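Local coordinates for glycosyl hydrolases family 31 family protein (Aspergillus niger, PDB 6DRU) that catalyses the hydrolytic release of terminal alpha-D-xylose from the non-reducing ends of xyloglucan oligosaccharides, at residues W325-D330 and G400-A405; A329-N334 and N358-R363; S345-R348 and T353-S356. All coordinates share one frame; numbering follows the deposited sequence.

Interaction 1: W325-D330 and G400-A405. With BGC (beta-D-glucopyranose), chain F.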
# COMPACT_ATOMS: atom_id res chain seq x y z
N TRP A 325 -8.99 5.56 32.44
CA TRP A 325 -8.24 5.13 31.27
C TRP A 325 -9.15 5.11 30.05
O TRP A 325 -10.37 4.94 30.17
CB TRP A 325 -7.65 3.73 31.48
CG TRP A 325 -6.37 3.72 32.24
CD1 TRP A 325 -5.95 4.63 33.16
CD2 TRP A 325 -5.32 2.74 32.14
NE1 TRP A 325 -4.71 4.27 33.65
CE2 TRP A 325 -4.31 3.12 33.04
CE3 TRP A 325 -5.16 1.57 31.39
CZ2 TRP A 325 -3.14 2.37 33.20
CZ3 TRP A 325 -4.00 0.84 31.54
CH2 TRP A 325 -3.00 1.24 32.44
N PRO A 326 -8.59 5.30 28.85
CA PRO A 326 -9.41 5.29 27.63
C PRO A 326 -9.77 3.90 27.14
O PRO A 326 -10.48 3.78 26.14
CB PRO A 326 -8.51 6.01 26.62
CG PRO A 326 -7.13 5.66 27.05
CD PRO A 326 -7.17 5.58 28.55
N SER A 327 -9.33 2.85 27.83
CA SER A 327 -9.56 1.49 27.37
C SER A 327 -10.96 1.02 27.74
O SER A 327 -11.51 1.38 28.78
CB SER A 327 -8.52 0.54 27.98
OG SER A 327 -8.50 0.65 29.39
N VAL A 328 -11.54 0.20 26.86
CA VAL A 328 -12.84 -0.40 27.08
C VAL A 328 -12.73 -1.90 26.83
O VAL A 328 -12.20 -2.32 25.79
CB VAL A 328 -13.92 0.22 26.16
CG1 VAL A 328 -15.26 -0.47 26.38
CG2 VAL A 328 -14.03 1.71 26.40
N ALA A 329 -13.23 -2.69 27.77
CA ALA A 329 -13.23 -4.14 27.66
C ALA A 329 -14.66 -4.64 27.44
O ALA A 329 -15.63 -3.89 27.60
CB ALA A 329 -12.62 -4.78 28.91
N ASP A 330 -14.77 -5.91 27.07
CA ASP A 330 -16.09 -6.48 26.80
C ASP A 330 -16.93 -6.61 28.06
O ASP A 330 -18.17 -6.55 27.98
CB ASP A 330 -15.96 -7.83 26.09
CG ASP A 330 -15.26 -7.72 24.75
OD1 ASP A 330 -14.94 -8.77 24.16
OD2 ASP A 330 -15.01 -6.58 24.29
N GLY A 400 -3.25 5.29 19.98
CA GLY A 400 -2.82 4.07 19.32
C GLY A 400 -2.87 2.88 20.25
O GLY A 400 -3.94 2.29 20.45
N ALA A 401 -1.73 2.51 20.81
CA ALA A 401 -1.67 1.48 21.84
C ALA A 401 -2.15 2.08 23.17
O ALA A 401 -2.66 3.20 23.23
CB ALA A 401 -0.27 0.90 21.94
N LEU A 402 -1.98 1.33 24.26
CA LEU A 402 -2.45 1.79 25.57
C LEU A 402 -1.28 2.38 26.36
O LEU A 402 -0.83 1.84 27.37
CB LEU A 402 -3.12 0.64 26.32
CG LEU A 402 -3.91 1.03 27.57
CD1 LEU A 402 -4.78 2.25 27.31
CD2 LEU A 402 -4.76 -0.13 28.06
N GLY A 403 -0.79 3.51 25.86
CA GLY A 403 0.10 4.36 26.62
C GLY A 403 1.58 4.04 26.54
O GLY A 403 2.39 4.84 27.03
N GLU A 404 1.96 2.91 25.96
CA GLU A 404 3.36 2.50 25.91
C GLU A 404 3.82 2.35 24.47
O GLU A 404 3.02 2.29 23.54
CB GLU A 404 3.58 1.18 26.67
CG GLU A 404 3.07 1.20 28.10
CD GLU A 404 3.97 1.97 29.04
OE1 GLU A 404 5.08 2.36 28.61
OE2 GLU A 404 3.57 2.20 30.20
N ALA A 405 5.14 2.29 24.31
CA ALA A 405 5.77 2.10 23.01
C ALA A 405 5.83 0.64 22.59
O ALA A 405 6.47 0.31 21.59
CB ALA A 405 7.18 2.70 23.01
C2 BGC F . 3.88 -1.37 32.81
C3 BGC F . 3.31 -0.47 31.78
C4 BGC F . 1.95 0.07 32.25
C5 BGC F . 2.07 0.66 33.63
C6 BGC F . 0.69 1.06 34.13
C1 BGC F . 3.95 -0.60 34.11
O2 BGC F . 5.20 -1.81 32.43
O3 BGC F . 3.16 -1.17 30.60
O4 BGC F . 1.50 1.07 31.36
O5 BGC F . 2.61 -0.30 34.52
O6 BGC F . 0.73 1.22 35.54
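At the sugar-binding end of the family 31 TIM barrel, Trp325, Pro326 and Ser327 at the end of strand 319-328 receive the side chain of Leu402, which comes from the loop that follows strand 391-394. With CG anti to the backbone N (chi1 -168°), the branched end of Leu402 is carried toward 325-327. CD2 lies 3.7 Å from Trp325 CZ3, on the six-membered ring of the indole, and approaches that ring obliquely, the two side chains crossing at about a right angle. The same methyl reaches Ser327 CB at 3.8 Å, while Leu402 CD1 meets Pro326 CG at 4.1 Å. The leucine thus straddles three successive residues. No hydrogen bond joins the two segments; the contact is buried and apolar, and the hydroxyl of Ser327 is satisfied by Gln292.

Trp325 belongs to the xylose pocket, and its NE1 makes a weak hydrogen bond to OD1 of the active-site residue Asp395. Leu402 therefore packs against a residue that lines the catalytic centre. A glucose bound next to the pocket touches both segments. Its C6 stands at the edge of the indole, near the ring plane, 4.1 Å from Trp325 CH2. From the 400-405 loop, the Glu404 side chain bends at chi2 (-76°) to bring its carboxylate to the sugar. Asn173 hydrogen-bonds to Glu404 OE2 and Lys119 of a neighbouring subunit makes a salt bridge with OE1, so both carboxylate oxygens have protein partners. The glucose O4 donates its hydrogen bond to Glu404 OE2 over 2.6 Å.

Interaction 2: A329-N334 and N358-R363; sequences ADDSVN and NGSYIR. With NAG (2-acetamido-2-deoxy-beta-D-glucopyranose), chain D.
Ala329 and Ile362 form the close end of this contact, where a type I beta turn, Ala329 to Ser332, leaves strand 319-328 of the TIM-barrel domain beside the antiparallel strand 360-364. Their CA atoms are 4.8 Å apart. The Ala329 methyl CB lies 3.9 Å from Ile362 CG2, which also comes within 4.1 Å of Ala329 CA. With CG2 of Ile362 beside its own backbone N and anti to the carbonyl carbon, this branch faces the alanine, whereas CG1 (chi1 49°) carries CD1 away from it. Both residues are buried, and their touch is purely apolar.

Outward from this pair the segments part. Asp331 is exposed, and its OD2 stays 4.4 Å from Ser360 OG, a loose approach without a hydrogen bond. Asp330 OD2 and Arg363 NE, of opposite charge, are 4.5 Å apart, beyond a salt bridge. These two polar groups instead serve an interface: Tyr361 of a neighbouring subunit hydrogen-bonds to Arg363 NH2 and weakly to Asp330 OD2. No hydrogen bond joins 329-334 to 358-363.

The turn itself is closed by Ser332 N donating to Ala329 O. Just beyond, Ser332 OG accepts from Asn334 N at 3.2 Å, a capping bond ahead of helix 335-340, and the same hydroxyl is hydrogen-bonded to Asp294. At the far end of the other segment the chain bears an N-linked glycan, away from the active site. There Asn358 ND2 is bonded covalently to C1 of N-acetylglucosamine, 1.5 Å away.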
# COMPACT_ATOMS: atom_id res chain seq x y z
N ALA A 329 -13.23 -2.69 27.77
CA ALA A 329 -13.23 -4.14 27.66
C ALA A 329 -14.66 -4.64 27.44
O ALA A 329 -15.63 -3.89 27.60
CB ALA A 329 -12.62 -4.78 28.91
N ASP A 330 -14.77 -5.91 27.07
CA ASP A 330 -16.09 -6.48 26.80
C ASP A 330 -16.93 -6.61 28.06
O ASP A 330 -18.17 -6.55 27.98
CB ASP A 330 -15.96 -7.83 26.09
CG ASP A 330 -15.26 -7.72 24.75
OD1 ASP A 330 -14.94 -8.77 24.16
OD2 ASP A 330 -15.01 -6.58 24.29
N ASP A 331 -16.30 -6.80 29.22
CA ASP A 331 -17.07 -6.92 30.45
C ASP A 331 -17.68 -5.60 30.91
O ASP A 331 -18.48 -5.60 31.85
CB ASP A 331 -16.21 -7.50 31.57
CG ASP A 331 -14.83 -6.86 31.65
OD1 ASP A 331 -14.72 -5.64 31.41
OD2 ASP A 331 -13.86 -7.59 31.96
N SER A 332 -17.34 -4.49 30.26
CA SER A 332 -17.85 -3.19 30.68
C SER A 332 -19.36 -3.10 30.44
O SER A 332 -19.90 -3.64 29.47
CB SER A 332 -17.15 -2.07 29.92
OG SER A 332 -17.68 -0.81 30.30
N VAL A 333 -20.04 -2.39 31.35
CA VAL A 333 -21.46 -2.14 31.18
C VAL A 333 -21.73 -1.21 30.00
O VAL A 333 -22.86 -1.18 29.49
CB VAL A 333 -22.06 -1.55 32.48
CG1 VAL A 333 -21.68 -2.41 33.67
CG2 VAL A 333 -21.58 -0.12 32.68
N ASN A 334 -20.73 -0.47 29.55
CA ASN A 334 -20.87 0.43 28.41
C ASN A 334 -20.37 -0.17 27.11
O ASN A 334 -20.44 0.49 26.07
CB ASN A 334 -20.13 1.74 28.69
CG ASN A 334 -20.64 2.45 29.93
OD1 ASN A 334 -21.84 2.48 30.20
ND2 ASN A 334 -19.72 3.02 30.70
N ASN A 358 -4.99 -5.65 32.21
CA ASN A 358 -5.79 -6.34 33.23
C ASN A 358 -6.23 -7.72 32.74
O ASN A 358 -7.32 -8.19 33.06
CB ASN A 358 -7.00 -5.48 33.63
CG ASN A 358 -7.71 -6.00 34.87
OD1 ASN A 358 -8.86 -6.44 34.79
ND2 ASN A 358 -7.04 -5.94 36.01
N GLY A 359 -5.38 -8.37 31.95
CA GLY A 359 -5.66 -9.70 31.45
C GLY A 359 -6.70 -9.77 30.35
O GLY A 359 -7.13 -10.87 30.00
N SER A 360 -7.11 -8.63 29.80
CA SER A 360 -8.12 -8.58 28.75
C SER A 360 -7.63 -7.69 27.62
O SER A 360 -6.96 -6.68 27.85
CB SER A 360 -9.45 -8.05 29.29
OG SER A 360 -9.87 -8.77 30.43
N TYR A 361 -7.97 -8.07 26.39
CA TYR A 361 -7.69 -7.22 25.24
C TYR A 361 -8.79 -6.19 25.09
O TYR A 361 -9.98 -6.50 25.26
CB TYR A 361 -7.54 -8.07 23.98
CG TYR A 361 -6.30 -8.93 23.99
CD1 TYR A 361 -6.32 -10.22 24.51
CD2 TYR A 361 -5.09 -8.44 23.49
CE1 TYR A 361 -5.18 -11.00 24.53
CE2 TYR A 361 -3.95 -9.22 23.51
CZ TYR A 361 -4.00 -10.50 24.03
OH TYR A 361 -2.86 -11.27 24.04
N ILE A 362 -8.40 -4.95 24.78
CA ILE A 362 -9.28 -3.80 24.92
C ILE A 362 -9.29 -2.99 23.63
O ILE A 362 -8.53 -3.24 22.69
CB ILE A 362 -8.86 -2.91 26.10
CG1 ILE A 362 -7.36 -2.62 26.05
CG2 ILE A 362 -9.22 -3.58 27.42
CD1 ILE A 362 -6.98 -1.35 25.29
N ARG A 363 -10.18 -2.00 23.60
CA ARG A 363 -10.27 -1.02 22.53
C ARG A 363 -10.34 0.37 23.15
O ARG A 363 -11.10 0.59 24.10
CB ARG A 363 -11.51 -1.25 21.65
CG ARG A 363 -11.66 -2.68 21.14
CD ARG A 363 -13.13 -3.05 21.00
NE ARG A 363 -13.30 -4.47 20.69
CZ ARG A 363 -13.45 -4.96 19.46
NH1 ARG A 363 -13.45 -4.14 18.41
NH2 ARG A 363 -13.59 -6.26 19.28
C1 NAG D . -7.98 -6.29 37.09
C2 NAG D . -7.51 -7.36 38.07
C3 NAG D . -8.37 -7.53 39.26
C4 NAG D . -8.90 -6.22 39.80
C5 NAG D . -9.47 -5.39 38.68
C6 NAG D . -10.00 -4.08 39.22
C7 NAG D . -6.23 -9.01 36.74
C8 NAG D . -6.19 -10.32 36.00
N2 NAG D . -7.44 -8.59 37.36
O3 NAG D . -7.65 -8.23 40.26
O4 NAG D . -9.91 -6.48 40.75
O5 NAG D . -8.43 -5.14 37.76
O6 NAG D . -9.86 -3.08 38.24
O7 NAG D . -5.24 -8.31 36.81

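Interaction 3: S345-R348 and T353-S356; sequences SATR and TTDS
Thr347 has chi1 57°, which sets OG1 between its backbone N and carbonyl carbon and leaves the CG2 methyl beside the N; Thr354, with chi1 53°, repeats the arrangement. The two threonines meet where the chain enters a classic beta bulge, Thr354 and Asp355 both facing Ile362 of the adjoining strand 360-364 in the TIM-barrel domain. From Thr347, both branches are brought up to the carbonyl oxygen of Thr353. OG1 lies 3.3 Å from Thr353 O, at the length of a weak hydrogen bond, and is also within weak reach of Asp349 O.

Thr354 fills the other half of the contact with its methyl. Its CG2 packs over the 345-347 backbone, 4.0 Å from Thr347 N and 4.1 Å from Ala346 CA, while the two threonine methyls stand 4.3 Å apart. The polar ends look to strand 360-364 instead: Thr354 OG1 is hydrogen-bonded to Asn364 N, and Ser345 OG to Asn364 O. All five touching residues are buried, and the contact joins the short, weakly bonded strand at about 346-347, which pairs with strand 425-426, to the bulged strand 355-357. The same CG2 methyl of Thr354 also comes 4.0 Å from Ser345 OG.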
# COMPACT_ATOMS: atom_id res chain seq x y z
N SER A 345 -12.36 3.35 18.71
CA SER A 345 -11.38 3.14 17.66
C SER A 345 -11.14 1.64 17.48
O SER A 345 -11.54 0.82 18.31
CB SER A 345 -10.07 3.85 18.00
OG SER A 345 -9.45 3.26 19.12
N ALA A 346 -10.49 1.28 16.38
CA ALA A 346 -10.26 -0.13 16.10
C ALA A 346 -9.10 -0.27 15.14
O ALA A 346 -8.93 0.54 14.23
CB ALA A 346 -11.51 -0.79 15.52
N THR A 347 -8.29 -1.31 15.35
CA THR A 347 -7.35 -1.72 14.32
C THR A 347 -8.12 -2.08 13.05
O THR A 347 -9.25 -2.57 13.10
CB THR A 347 -6.52 -2.91 14.80
OG1 THR A 347 -7.39 -3.99 15.18
CG2 THR A 347 -5.65 -2.52 15.98
N ARG A 348 -7.50 -1.82 11.90
CA ARG A 348 -8.23 -1.80 10.64
C ARG A 348 -8.53 -3.18 10.07
O ARG A 348 -9.23 -3.27 9.06
CB ARG A 348 -7.47 -0.94 9.64
CG ARG A 348 -7.20 0.47 10.17
CD ARG A 348 -6.68 1.40 9.10
NE ARG A 348 -5.39 0.98 8.58
CZ ARG A 348 -4.83 1.49 7.48
NH1 ARG A 348 -5.46 2.43 6.79
NH2 ARG A 348 -3.65 1.05 7.07
N THR A 353 -9.32 -5.06 18.36
CA THR A 353 -8.67 -4.73 19.62
C THR A 353 -7.39 -3.94 19.37
O THR A 353 -6.64 -4.22 18.43
CB THR A 353 -8.35 -6.00 20.41
OG1 THR A 353 -7.73 -6.96 19.54
CG2 THR A 353 -9.62 -6.59 21.00
N THR A 354 -7.14 -2.95 20.22
CA THR A 354 -6.01 -2.05 20.05
C THR A 354 -4.85 -2.33 21.00
O THR A 354 -3.71 -2.00 20.68
CB THR A 354 -6.46 -0.60 20.23
OG1 THR A 354 -7.14 -0.46 21.48
CG2 THR A 354 -7.40 -0.20 19.10
N ASP A 355 -5.12 -2.93 22.16
CA ASP A 355 -4.07 -3.29 23.11
C ASP A 355 -4.62 -4.26 24.15
O ASP A 355 -5.68 -4.87 23.93
CB ASP A 355 -3.51 -2.03 23.80
CG ASP A 355 -2.05 -2.19 24.21
OD1 ASP A 355 -1.63 -3.34 24.48
OD2 ASP A 355 -1.34 -1.17 24.28
N SER A 356 -3.93 -4.41 25.27
CA SER A 356 -4.39 -5.27 26.36
C SER A 356 -4.03 -4.63 27.69
O SER A 356 -3.10 -3.81 27.78
CB SER A 356 -3.78 -6.67 26.27
OG SER A 356 -2.38 -6.64 26.44

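Strand 319-328 supplies the first segment of interaction 1 and runs directly into that of interaction 2, the two sharing Ala329 and Asp330. After helix 335-340 the chain reaches 345-348, and interaction 3 closes a short loop at 353-356. The hairpin then turns back as strand 360-364, where interaction 2 closes a wider loop that contains interaction 3. Interaction 1 closes last, at 400-405 beyond strand 391-394, and encloses both. Strand 360-364 lies between strands 319-328 and 355-357: Val328 N bonds to Arg363 O, and Ile362 O accepts from Thr354 N. Asp355 OD2, hydrogen-bonded to Leu402 N, ties interaction 3 to interaction 1.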